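Local coordinates for protein 5-carboxymethyl-2-hydroxymuconate semialdehyde dehydrogenase (PDB 2D4E) that probably oxidises 5-carboxymethyl-2-hydroxymuconate semialdehyde to the corresponding acid with NAD, as a member of the aldehyde dehydrogenase family, at residues 273-278 with 308-313; 393-398 with 412-417; 405-410 with 431-436. One frame throughout, in Å; residues are numbered along the deposited sequence.

How the contacts relate
From the N terminus, contact 1 comes first, bringing 308-313 back beside 273-278 after a connection that holds helix 286-298. Only after it has closed does contact 2 open at 393. The 405-410 segment lies inside the loop of contact 2, between its two strands, yet pairs with 431-436 beyond that loop, so contacts 2 and 3 cross. Contacts 1 and 2 share one mixed sheet: strands 310-314 and 414-420 are neighbours, with Leu311 and Ser309 facing Val416. Contact 3 sits on the sheet face bearing Phe397 and Val416, which meet Ile405, and joins it to the NAD pocket; Lys275 NZ of contact 1 bonds to the carbonyls of Ile405 and Glu408, and Arg310 packs on Thr433.

Contact 1: residues 273-278 with 308-313; sequences GGKSPA and SSRLLV
Arg310 hooks onto the backbone of Lys275 side-on: NH2 and NE both donate to Lys275 O, at 3.0 Å and 3.1 Å respectively. The oxygen lies in the guanidinium plane, and a bend at chi3 (-59°) turns the group back to reach it. NH2 has a second acceptor in Ala430 O, and NH1 donates to Lys429 O and Asn401 OD1. Pro277 runs alongside, its CB 3.7 Å above one face of the Arg310 guanidinium, near the rim.

Main-chain bonds begin further along. Ala278 N donates to Arg310 O at 2.9 Å, and Leu312 N to Ala278 O at 2.7 Å. This is parallel pairing in a beta-alpha-beta unit, whose helix 286-298 packs over Ala278 and Leu311, within the sheet of the aldehyde dehydrogenase catalytic domain.

Apolar contacts are modest: Ala278 CB rests 4.1 Å from Leu311 CD1, and Pro277 CB touches Leu312 CD1. The Lys275 chain runs past the Ser309 hydroxyl, CD 3.3 Å from Ser309 OG, and goes on to bind the carbonyls of Ile405 and Glu408 through NZ. Two waters add polar links, one joining Gly274 O to Ser309 OG, the other Lys275 NZ to Ser309 O.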
# COMPACT_ATOMS: atom_id res chain seq x y z
N GLY C 273 12.59 -12.02 24.87
CA GLY C 273 11.72 -12.53 25.92
C GLY C 273 10.30 -12.00 26.01
O GLY C 273 9.92 -11.06 25.32
N GLY C 274 9.51 -12.61 26.89
CA GLY C 274 8.15 -12.17 27.08
C GLY C 274 7.59 -12.58 28.43
O GLY C 274 8.13 -13.45 29.11
N LYS C 275 6.51 -11.91 28.82
CA LYS C 275 5.81 -12.19 30.07
C LYS C 275 4.40 -11.74 29.75
O LYS C 275 3.80 -10.92 30.45
CB LYS C 275 6.37 -11.35 31.23
CG LYS C 275 5.88 -11.80 32.61
CD LYS C 275 6.59 -13.09 33.04
CE LYS C 275 5.95 -13.70 34.28
NZ LYS C 275 6.60 -14.99 34.66
N SER C 276 3.88 -12.29 28.65
CA SER C 276 2.56 -11.95 28.13
C SER C 276 1.42 -12.22 29.10
O SER C 276 1.34 -13.28 29.71
CB SER C 276 2.33 -12.70 26.82
OG SER C 276 3.41 -12.47 25.93
N PRO C 277 0.51 -11.25 29.25
CA PRO C 277 -0.62 -11.44 30.16
C PRO C 277 -1.92 -11.88 29.50
O PRO C 277 -2.14 -11.65 28.30
CB PRO C 277 -0.77 -10.05 30.78
CG PRO C 277 -0.55 -9.17 29.56
CD PRO C 277 0.63 -9.84 28.85
N ALA C 278 -2.76 -12.55 30.28
CA ALA C 278 -4.08 -12.98 29.82
C ALA C 278 -5.03 -12.28 30.78
O ALA C 278 -4.93 -12.47 31.99
CB ALA C 278 -4.23 -14.49 29.92
N SER C 308 1.16 -17.21 28.14
CA SER C 308 0.50 -16.26 29.02
C SER C 308 0.86 -16.65 30.46
O SER C 308 0.07 -17.27 31.17
CB SER C 308 -1.02 -16.29 28.81
OG SER C 308 -1.51 -17.62 28.79
N SER C 309 2.07 -16.28 30.87
CA SER C 309 2.58 -16.60 32.20
C SER C 309 1.96 -15.78 33.33
O SER C 309 2.15 -16.08 34.50
CB SER C 309 4.11 -16.45 32.20
OG SER C 309 4.49 -15.23 31.58
N ARG C 310 1.23 -14.73 32.97
CA ARG C 310 0.55 -13.92 33.96
C ARG C 310 -0.94 -13.97 33.64
O ARG C 310 -1.35 -13.70 32.51
CB ARG C 310 1.03 -12.47 33.94
CG ARG C 310 2.35 -12.22 34.63
CD ARG C 310 2.64 -10.72 34.64
NE ARG C 310 2.71 -10.17 33.28
CZ ARG C 310 2.35 -8.93 32.95
NH1 ARG C 310 1.88 -8.10 33.88
NH2 ARG C 310 2.46 -8.52 31.70
N LEU C 311 -1.74 -14.36 34.62
CA LEU C 311 -3.18 -14.46 34.46
C LEU C 311 -3.86 -13.40 35.32
O LEU C 311 -3.87 -13.50 36.54
CB LEU C 311 -3.66 -15.85 34.87
CG LEU C 311 -5.18 -16.04 34.93
CD1 LEU C 311 -5.78 -15.74 33.56
CD2 LEU C 311 -5.52 -17.46 35.38
N LEU C 312 -4.42 -12.38 34.67
CA LEU C 312 -5.11 -11.31 35.38
C LEU C 312 -6.60 -11.59 35.34
O LEU C 312 -7.20 -11.63 34.27
CB LEU C 312 -4.80 -9.96 34.73
CG LEU C 312 -3.39 -9.43 35.02
CD1 LEU C 312 -2.95 -8.40 33.97
CD2 LEU C 312 -3.38 -8.82 36.41
N VAL C 313 -7.20 -11.79 36.51
CA VAL C 313 -8.61 -12.11 36.59
C VAL C 313 -9.38 -11.10 37.43
O VAL C 313 -8.95 -10.74 38.52
CB VAL C 313 -8.82 -13.52 37.18
CG1 VAL C 313 -10.29 -13.90 37.15
CG2 VAL C 313 -7.98 -14.53 36.41
O HOH W 1 6.87 -15.74 29.99
O HOH W 2 4.65 -16.92 35.59

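Contact 2: residues 393-398 with 412-417; sequences LPTVFV and GPVLVA
Strands 395-398 and 414-420 are the parallel neighbours of a beta-alpha-beta unit, and here Thr395, Val396, Phe397 and Val398 pair with Val414, Leu415, Val416 and Ala417 in turn. The axes of the two short strands are inclined by 21°. Four backbone bonds hold the pair. Thr395 N donates to Pro413 O at 2.9 Å; the other three, Leu415 N to Thr395 O, Phe397 N to Leu415 O and Ala417 N to Phe397 O, are each 2.8 Å.

On one face, Phe397 has CG beside its backbone N (chi1 -83°), which swings the ring back along the sheet to Val414. The methyl CG1 of Val414 approaches the ring at its edge, 4.2 Å from Phe397 CD1, while the other branch, CG2, lies 4.1 Å from Thr395 CB. Thr395 OG1 turns to its own segment and donates to Leu393 O at 2.8 Å, also receiving Gly374 N. Ile405 of helix 404-407 covers Phe397 and Val416.

The opposite face carries Val396, Leu415, Val398 and Ala417, against helices 286-298 and 315-331. A largely parallel sheet between layers of helix is the three-layer alpha/beta/alpha architecture of aldehyde dehydrogenase domains.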
# COMPACT_ATOMS: atom_id res chain seq x y z
N LEU C 393 6.23 -30.33 37.50
CA LEU C 393 4.78 -30.38 37.57
C LEU C 393 4.20 -29.02 37.16
O LEU C 393 4.76 -27.97 37.49
CB LEU C 393 4.32 -30.71 38.99
CG LEU C 393 4.59 -32.10 39.57
CD1 LEU C 393 4.29 -32.07 41.06
CD2 LEU C 393 3.72 -33.13 38.86
N PRO C 394 3.09 -29.03 36.40
CA PRO C 394 2.50 -27.75 36.01
C PRO C 394 2.28 -27.00 37.33
O PRO C 394 1.76 -27.57 38.29
CB PRO C 394 1.21 -28.18 35.33
CG PRO C 394 1.65 -29.42 34.60
CD PRO C 394 2.48 -30.15 35.64
N THR C 395 2.69 -25.74 37.38
CA THR C 395 2.63 -24.94 38.60
C THR C 395 1.78 -23.66 38.51
O THR C 395 1.83 -22.94 37.52
CB THR C 395 4.07 -24.56 39.02
OG1 THR C 395 4.85 -25.76 39.14
CG2 THR C 395 4.08 -23.80 40.35
N VAL C 396 1.01 -23.40 39.56
CA VAL C 396 0.16 -22.21 39.63
C VAL C 396 0.33 -21.49 40.96
O VAL C 396 0.21 -22.10 42.03
CB VAL C 396 -1.35 -22.55 39.49
CG1 VAL C 396 -2.17 -21.26 39.56
CG2 VAL C 396 -1.62 -23.27 38.19
N PHE C 397 0.59 -20.19 40.89
CA PHE C 397 0.75 -19.33 42.06
C PHE C 397 -0.31 -18.25 42.02
O PHE C 397 -0.84 -17.94 40.96
CB PHE C 397 2.09 -18.58 42.05
CG PHE C 397 3.26 -19.35 42.55
CD1 PHE C 397 4.19 -19.88 41.65
CD2 PHE C 397 3.51 -19.47 43.92
CE1 PHE C 397 5.35 -20.51 42.11
CE2 PHE C 397 4.66 -20.10 44.39
CZ PHE C 397 5.59 -20.62 43.48
N VAL C 398 -0.60 -17.67 43.18
CA VAL C 398 -1.51 -16.54 43.26
C VAL C 398 -0.55 -15.50 43.84
O VAL C 398 0.04 -15.74 44.89
CB VAL C 398 -2.67 -16.75 44.23
CG1 VAL C 398 -3.32 -15.41 44.53
CG2 VAL C 398 -3.70 -17.68 43.61
N GLY C 412 8.85 -21.79 31.72
CA GLY C 412 8.55 -23.13 32.17
C GLY C 412 7.06 -23.18 32.43
O GLY C 412 6.38 -22.15 32.34
N PRO C 413 6.51 -24.36 32.76
CA PRO C 413 5.07 -24.45 33.01
C PRO C 413 4.70 -23.87 34.38
O PRO C 413 4.23 -24.59 35.27
CB PRO C 413 4.79 -25.94 32.89
CG PRO C 413 6.06 -26.55 33.42
CD PRO C 413 7.14 -25.69 32.82
N VAL C 414 4.92 -22.57 34.54
CA VAL C 414 4.63 -21.87 35.79
C VAL C 414 3.75 -20.65 35.53
O VAL C 414 4.11 -19.77 34.75
CB VAL C 414 5.92 -21.39 36.48
CG1 VAL C 414 5.57 -20.67 37.79
CG2 VAL C 414 6.86 -22.57 36.75
N LEU C 415 2.61 -20.60 36.20
CA LEU C 415 1.67 -19.51 36.04
C LEU C 415 1.47 -18.72 37.32
O LEU C 415 1.52 -19.29 38.42
CB LEU C 415 0.31 -20.05 35.59
CG LEU C 415 -0.82 -19.03 35.40
CD1 LEU C 415 -0.55 -18.18 34.16
CD2 LEU C 415 -2.15 -19.76 35.25
N VAL C 416 1.28 -17.41 37.19
CA VAL C 416 1.02 -16.56 38.34
C VAL C 416 -0.29 -15.81 38.07
O VAL C 416 -0.40 -15.08 37.10
CB VAL C 416 2.18 -15.56 38.61
CG1 VAL C 416 2.38 -14.64 37.41
CG2 VAL C 416 1.87 -14.74 39.85
N ALA C 417 -1.27 -16.05 38.93
CA ALA C 417 -2.59 -15.42 38.83
C ALA C 417 -2.62 -14.14 39.68
O ALA C 417 -2.23 -14.15 40.85
CB ALA C 417 -3.66 -16.39 39.30

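Contact 3: residues 405-410 with 431-436; sequences IAQEEI and NDTKYG. With NAD (nicotinamide-adenine-dinucleotide), chain K.
Glu409 passes Tyr435 at its root and reaches NAD at its tip. CB lies 4.0 Å from Tyr435 OH. With CG anti to the backbone N (chi1 -171°) and the chain extended beyond, the carboxylate is carried past the phenol to the nicotinamide ribose. There its two oxygens take one ribose hydroxyl each: NAD O2D donates to OE1 at 2.5 Å, and NAD O3D to OE2 at 2.6 Å. OE1 also receives a weak bond from Gly274 N, and water 5 bridges OE2 to Tyr435 OH over longer distances.

This forked grip on the ribose diol is a familiar feature of NAD-bound aldehyde dehydrogenases, in which a glutamate holds the hydroxyls of the nicotinamide ribose; in this chain it comes shortly after helix 404-407. Two hydroxyls bonded to one flat carboxylate would limit how the ribose can turn.

Tyr435 packs against this segment. Its ring edge faces Gln407 O, with CE1 3.8 Å from that oxygen, and Lys434 CG lies over one ring face toward the rim. Water 4, in the ring plane, is 2.6 Å from Tyr435 OH and accepts from Glu409 N. The turn carrying the tyrosine is an ST turn, Tyr435 N donating to Thr433 OG1 at 3.0 Å.

Further back, Gln407 bends at chi2 (-66°) to bring its amide over to 432-434. NE2 donates to Asp432 O at 2.8 Å, almost straight (175°) and in the plane of both the amide and the carbonyl; it also donates to Asn401 O. OE1, beside Thr433 CA, accepts from water 3 at 2.7 Å. The same water donates to Gln407 O and accepts from Lys434 N.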
# COMPACT_ATOMS: atom_id res chain seq x y z
N ILE C 405 8.35 -13.33 40.32
CA ILE C 405 7.81 -14.37 39.45
C ILE C 405 6.81 -13.79 38.46
O ILE C 405 6.42 -14.46 37.50
CB ILE C 405 7.12 -15.52 40.23
CG1 ILE C 405 5.99 -14.98 41.10
CG2 ILE C 405 8.14 -16.27 41.05
CD1 ILE C 405 5.11 -16.07 41.70
N ALA C 406 6.39 -12.56 38.70
CA ALA C 406 5.45 -11.90 37.81
C ALA C 406 6.21 -11.01 36.82
O ALA C 406 5.78 -10.81 35.68
CB ALA C 406 4.46 -11.05 38.61
N GLN C 407 7.35 -10.49 37.26
CA GLN C 407 8.17 -9.60 36.45
C GLN C 407 9.20 -10.27 35.56
O GLN C 407 9.54 -9.74 34.50
CB GLN C 407 8.90 -8.60 37.36
CG GLN C 407 7.99 -7.56 38.02
CD GLN C 407 7.39 -6.61 37.01
OE1 GLN C 407 8.10 -6.02 36.18
NE2 GLN C 407 6.07 -6.44 37.07
N GLU C 408 9.70 -11.43 35.97
CA GLU C 408 10.72 -12.11 35.18
C GLU C 408 10.23 -13.34 34.46
O GLU C 408 9.39 -14.08 34.97
CB GLU C 408 11.91 -12.47 36.08
CG GLU C 408 12.52 -11.28 36.79
CD GLU C 408 13.81 -11.62 37.53
OE1 GLU C 408 14.30 -10.75 38.28
OE2 GLU C 408 14.33 -12.74 37.36
N GLU C 409 10.77 -13.55 33.26
CA GLU C 409 10.39 -14.69 32.45
C GLU C 409 10.96 -15.97 33.04
O GLU C 409 12.17 -16.09 33.25
CB GLU C 409 10.90 -14.52 31.02
CG GLU C 409 10.35 -15.57 30.06
CD GLU C 409 10.91 -15.45 28.65
OE1 GLU C 409 10.23 -15.88 27.70
OE2 GLU C 409 12.04 -14.93 28.51
N ILE C 410 10.09 -16.94 33.31
CA ILE C 410 10.52 -18.21 33.87
C ILE C 410 10.75 -19.23 32.76
O ILE C 410 11.66 -20.05 32.84
CB ILE C 410 9.48 -18.73 34.87
CG1 ILE C 410 9.28 -17.69 35.97
CG2 ILE C 410 9.93 -20.06 35.46
CD1 ILE C 410 8.10 -17.96 36.88
N ASN C 431 0.42 -3.84 31.43
CA ASN C 431 1.55 -3.12 30.84
C ASN C 431 2.73 -2.91 31.77
O ASN C 431 3.79 -2.47 31.33
CB ASN C 431 1.11 -1.74 30.33
CG ASN C 431 0.25 -1.83 29.09
OD1 ASN C 431 0.25 -2.86 28.40
ND2 ASN C 431 -0.47 -0.76 28.79
N ASP C 432 2.56 -3.23 33.05
CA ASP C 432 3.64 -3.01 34.00
C ASP C 432 4.71 -4.10 34.10
O ASP C 432 4.86 -4.74 35.14
CB ASP C 432 3.05 -2.73 35.39
CG ASP C 432 4.07 -2.14 36.36
OD1 ASP C 432 5.08 -1.57 35.90
OD2 ASP C 432 3.85 -2.24 37.59
N THR C 433 5.44 -4.32 33.01
CA THR C 433 6.56 -5.26 32.96
C THR C 433 7.50 -4.69 31.91
O THR C 433 7.11 -3.81 31.14
CB THR C 433 6.19 -6.71 32.52
OG1 THR C 433 6.02 -6.77 31.10
CG2 THR C 433 4.92 -7.16 33.21
N LYS C 434 8.73 -5.18 31.87
CA LYS C 434 9.69 -4.68 30.89
C LYS C 434 9.49 -5.34 29.53
O LYS C 434 10.18 -5.01 28.56
CB LYS C 434 11.12 -4.91 31.38
CG LYS C 434 11.50 -6.38 31.52
CD LYS C 434 13.00 -6.53 31.77
CE LYS C 434 13.43 -7.98 31.74
NZ LYS C 434 14.91 -8.12 31.72
N TYR C 435 8.55 -6.28 29.47
CA TYR C 435 8.28 -7.00 28.23
C TYR C 435 7.06 -6.46 27.47
O TYR C 435 6.34 -5.59 27.96
CB TYR C 435 8.09 -8.49 28.52
CG TYR C 435 9.34 -9.17 29.06
CD1 TYR C 435 9.41 -9.60 30.38
CD2 TYR C 435 10.46 -9.36 28.24
CE1 TYR C 435 10.56 -10.22 30.88
CE2 TYR C 435 11.61 -9.98 28.73
CZ TYR C 435 11.65 -10.41 30.04
OH TYR C 435 12.79 -11.01 30.53
N GLY C 436 6.86 -6.99 26.27
CA GLY C 436 5.74 -6.56 25.46
C GLY C 436 5.62 -7.37 24.17
O GLY C 436 5.64 -6.80 23.08
PA NAD K . 19.60 -17.78 24.45
O1A NAD K . 20.71 -17.98 25.38
O2A NAD K . 19.41 -16.36 24.11
O5B NAD K . 19.78 -18.57 23.04
C5B NAD K . 19.47 -18.02 21.72
C4B NAD K . 20.71 -18.16 20.86
O4B NAD K . 21.64 -17.19 21.40
C3B NAD K . 21.45 -19.52 20.98
O3B NAD K . 21.64 -20.11 19.68
C2B NAD K . 22.75 -19.13 21.69
O2B NAD K . 23.87 -19.98 21.33
C1B NAD K . 22.92 -17.69 21.27
N9A NAD K . 23.78 -16.94 22.17
C8A NAD K . 23.86 -16.98 23.55
N7A NAD K . 24.79 -16.14 24.06
C5A NAD K . 25.32 -15.54 22.92
C6A NAD K . 26.36 -14.54 22.76
N6A NAD K . 27.02 -14.01 23.78
N1A NAD K . 26.64 -14.16 21.46
C2A NAD K . 25.94 -14.72 20.39
N3A NAD K . 24.99 -15.64 20.45
C4A NAD K . 24.71 -16.01 21.74
O3 NAD K . 18.37 -18.40 25.09
PN NAD K . 17.33 -19.57 24.81
O1N NAD K . 17.32 -20.39 26.04
O2N NAD K . 17.70 -20.26 23.57
O5D NAD K . 16.12 -18.60 24.79
C5D NAD K . 14.77 -18.90 25.04
C4D NAD K . 14.28 -17.49 24.91
O4D NAD K . 13.96 -17.15 23.54
C3D NAD K . 13.13 -17.07 25.81
O3D NAD K . 13.39 -15.85 26.52
C2D NAD K . 11.99 -16.98 24.80
O2D NAD K . 10.96 -16.08 25.27
C1D NAD K . 12.71 -16.51 23.56
N1N NAD K . 11.98 -16.78 22.31
C2N NAD K . 11.43 -15.63 21.76
C3N NAD K . 10.70 -15.81 20.59
C7N NAD K . 10.03 -14.63 19.89
O7N NAD K . 9.41 -14.85 18.86
N7N NAD K . 10.11 -13.40 20.41
C4N NAD K . 10.53 -17.13 19.98
C5N NAD K . 11.16 -18.21 20.66
C6N NAD K . 11.89 -18.12 21.82
O HOH W 3 9.54 -7.09 34.13
O HOH W 4 13.10 -11.80 32.99
O HOH W 5 14.36 -12.62 28.30